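Local coordinates for protein probable 2-hydroxyhepta-2,4-diene-1,7-dioate isomerase (Thermus thermophilus, PDB 2DFU) that probably isomerises 2-hydroxyhepta-2,4-diene-1,7-dioate as a metal-binding member of the fumarylacetoacetate hydrolase family, at residues E116-V121 against V224-T229. Sequence-based numbering, arbitrary orientation.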
loop_
_atom_site.group_PDB
_atom_site.type_symbol
_atom_site.label_atom_id
_atom_site.label_comp_id
_atom_site.label_asym_id
_atom_site.label_seq_id
_atom_site.Cartn_x
_atom_site.Cartn_y
_atom_site.Cartn_z
ATOM N N GLU A 116 -1.313 -3.827 18.977
ATOM C CA GLU A 116 -2.527 -4.328 18.333
ATOM C C GLU A 116 -2.465 -5.764 17.839
ATOM O O GLU A 116 -1.389 -6.298 17.550
ATOM C CB GLU A 116 -2.876 -3.442 17.132
ATOM C CG GLU A 116 -3.068 -1.968 17.457
ATOM C CD GLU A 116 -3.411 -1.142 16.228
ATOM O OE1 GLU A 116 -3.890 -1.724 15.230
ATOM O OE2 GLU A 116 -3.218 0.091 16.262
ATOM N N LEU A 117 -3.635 -6.387 17.736
ATOM C CA LEU A 117 -3.725 -7.741 17.206
ATOM C C LEU A 117 -3.717 -7.535 15.694
ATOM O O LEU A 117 -4.423 -6.663 15.182
ATOM C CB LEU A 117 -5.038 -8.408 17.611
ATOM C CG LEU A 117 -5.335 -9.726 16.878
ATOM C CD1 LEU A 117 -4.421 -10.819 17.403
ATOM C CD2 LEU A 117 -6.787 -10.123 17.087
ATOM N N ALA A 118 -2.919 -8.318 14.979
ATOM C CA ALA A 118 -2.851 -8.181 13.531
ATOM C C ALA A 118 -3.335 -9.444 12.824
ATOM O O ALA A 118 -3.141 -10.554 13.311
ATOM C CB ALA A 118 -1.425 -7.851 13.107
ATOM N N VAL A 119 -3.974 -9.269 11.674
ATOM C CA VAL A 119 -4.470 -10.408 10.925
ATOM C C VAL A 119 -3.734 -10.559 9.608
ATOM O O VAL A 119 -3.468 -9.577 8.922
ATOM C CB VAL A 119 -5.973 -10.264 10.618
ATOM C CG1 VAL A 119 -6.476 -11.502 9.912
ATOM C CG2 VAL A 119 -6.743 -10.035 11.892
ATOM N N VAL A 120 -3.395 -11.795 9.261
ATOM C CA VAL A 120 -2.726 -12.061 7.996
ATOM C C VAL A 120 -3.721 -12.850 7.151
ATOM O O VAL A 120 -4.109 -13.958 7.498
ATOM C CB VAL A 120 -1.431 -12.892 8.181
ATOM C CG1 VAL A 120 -0.786 -13.143 6.826
ATOM C CG2 VAL A 120 -0.452 -12.147 9.101
ATOM N N VAL A 121 -4.134 -12.261 6.040
ATOM C CA VAL A 121 -5.098 -12.884 5.152
ATOM C C VAL A 121 -4.549 -14.106 4.434
ATOM O O VAL A 121 -3.423 -14.097 3.936
ATOM C CB VAL A 121 -5.596 -11.854 4.126
ATOM C CG1 VAL A 121 -6.500 -12.516 3.092
ATOM C CG2 VAL A 121 -6.322 -10.736 4.859
ATOM N N VAL A 224 -2.014 -7.649 5.355
ATOM C CA VAL A 224 -2.112 -7.530 6.802
ATOM C C VAL A 224 -3.205 -6.528 7.179
ATOM O O VAL A 224 -3.367 -5.491 6.528
ATOM C CB VAL A 224 -0.746 -7.076 7.407
ATOM C CG1 VAL A 224 -0.894 -6.750 8.877
ATOM C CG2 VAL A 224 0.292 -8.176 7.221
ATOM N N VAL A 225 -3.970 -6.848 8.213
ATOM C CA VAL A 225 -5.030 -5.953 8.673
ATOM C C VAL A 225 -4.846 -5.753 10.168
ATOM O O VAL A 225 -4.724 -6.734 10.908
ATOM C CB VAL A 225 -6.436 -6.561 8.410
ATOM C CG1 VAL A 225 -7.516 -5.650 8.971
ATOM C CG2 VAL A 225 -6.649 -6.772 6.907
ATOM N N LEU A 226 -4.790 -4.495 10.607
ATOM C CA LEU A 226 -4.629 -4.179 12.028
ATOM C C LEU A 226 -6.012 -3.928 12.623
ATOM O O LEU A 226 -6.856 -3.285 11.997
ATOM C CB LEU A 226 -3.741 -2.943 12.216
ATOM C CG LEU A 226 -2.361 -2.954 11.543
ATOM C CD1 LEU A 226 -1.519 -1.809 12.113
ATOM C CD2 LEU A 226 -1.659 -4.277 11.771
ATOM N N THR A 227 -6.239 -4.416 13.838
ATOM C CA THR A 227 -7.547 -4.295 14.473
ATOM C C THR A 227 -7.759 -3.240 15.569
ATOM O O THR A 227 -8.647 -3.396 16.410
ATOM C CB THR A 227 -7.963 -5.662 15.029
ATOM O OG1 THR A 227 -7.043 -6.062 16.053
ATOM C CG2 THR A 227 -7.937 -6.706 13.927
ATOM N N GLY A 228 -6.975 -2.169 15.573
ATOM C CA GLY A 228 -7.165 -1.150 16.597
ATOM C C GLY A 228 -6.367 -1.381 17.871
ATOM O O GLY A 228 -5.822 -2.461 18.086
ATOM N N THR A 229 -6.312 -0.372 18.736
ATOM C CA THR A 229 -5.540 -0.482 19.969
ATOM C C THR A 229 -6.323 -0.074 21.220
ATOM O O THR A 229 -7.178 0.804 21.167
ATOM C CB THR A 229 -4.250 0.385 19.866
ATOM O OG1 THR A 229 -3.368 0.074 20.949
ATOM C CG2 THR A 229 -4.595 1.869 19.906
HETATM O O HOH W 1 -6.257 -5.003 18.173
#
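Val-119 and Val-225 form the hydrogen-bonded pair of an antiparallel ladder, Val-119 N to Val-225 O at 2.8 Å and Val-225 N to Val-119 O at 2.9 Å, while Ala-118 opposite Leu-226 and Val-120 opposite Val-224 make the non-hydrogen-bonded pairs around it. One more backbone bond follows beyond the end of strand 224-226, Thr-227 N to Leu-117 O at 3.2 Å, almost in line with the C=O bond. Thr-227 OG1 lies 2.8 Å from Leu-117 O, put there by a chi1 of 63° that also sets CG2 beside Val-119 CG2. A water links Leu-117 N, Thr-227 OG1 and Gly-228 O. Glu-116 stretches its extended chain across the loop at about a right angle to Leu-226; its OE1 rests 3.3 Å from Leu-226 CB and accepts a weak bond from Gly-228 N (3.1 Å, 128° at the hydrogen). OE2 lies near Asp-145, an acidic pair consistent with the family's metal site. With an alanine here, Gly-228 N would probably lose this acceptor and a gap is likely to open beside Leu-226 CB. Ala-118 CB meets Leu-226 CD2 at 3.8 Å. In this fumarylacetoacetate hydrolase-type domain, buried strand 116-121 sits between 137-148 and 224-226; Leu-168 and Leu-170 of strand 168-175 pack against the Ala-118 face, and helix 206-214 covers Val-119, Val-225 and Thr-227 through Val-206, Ile-209 and Leu-210.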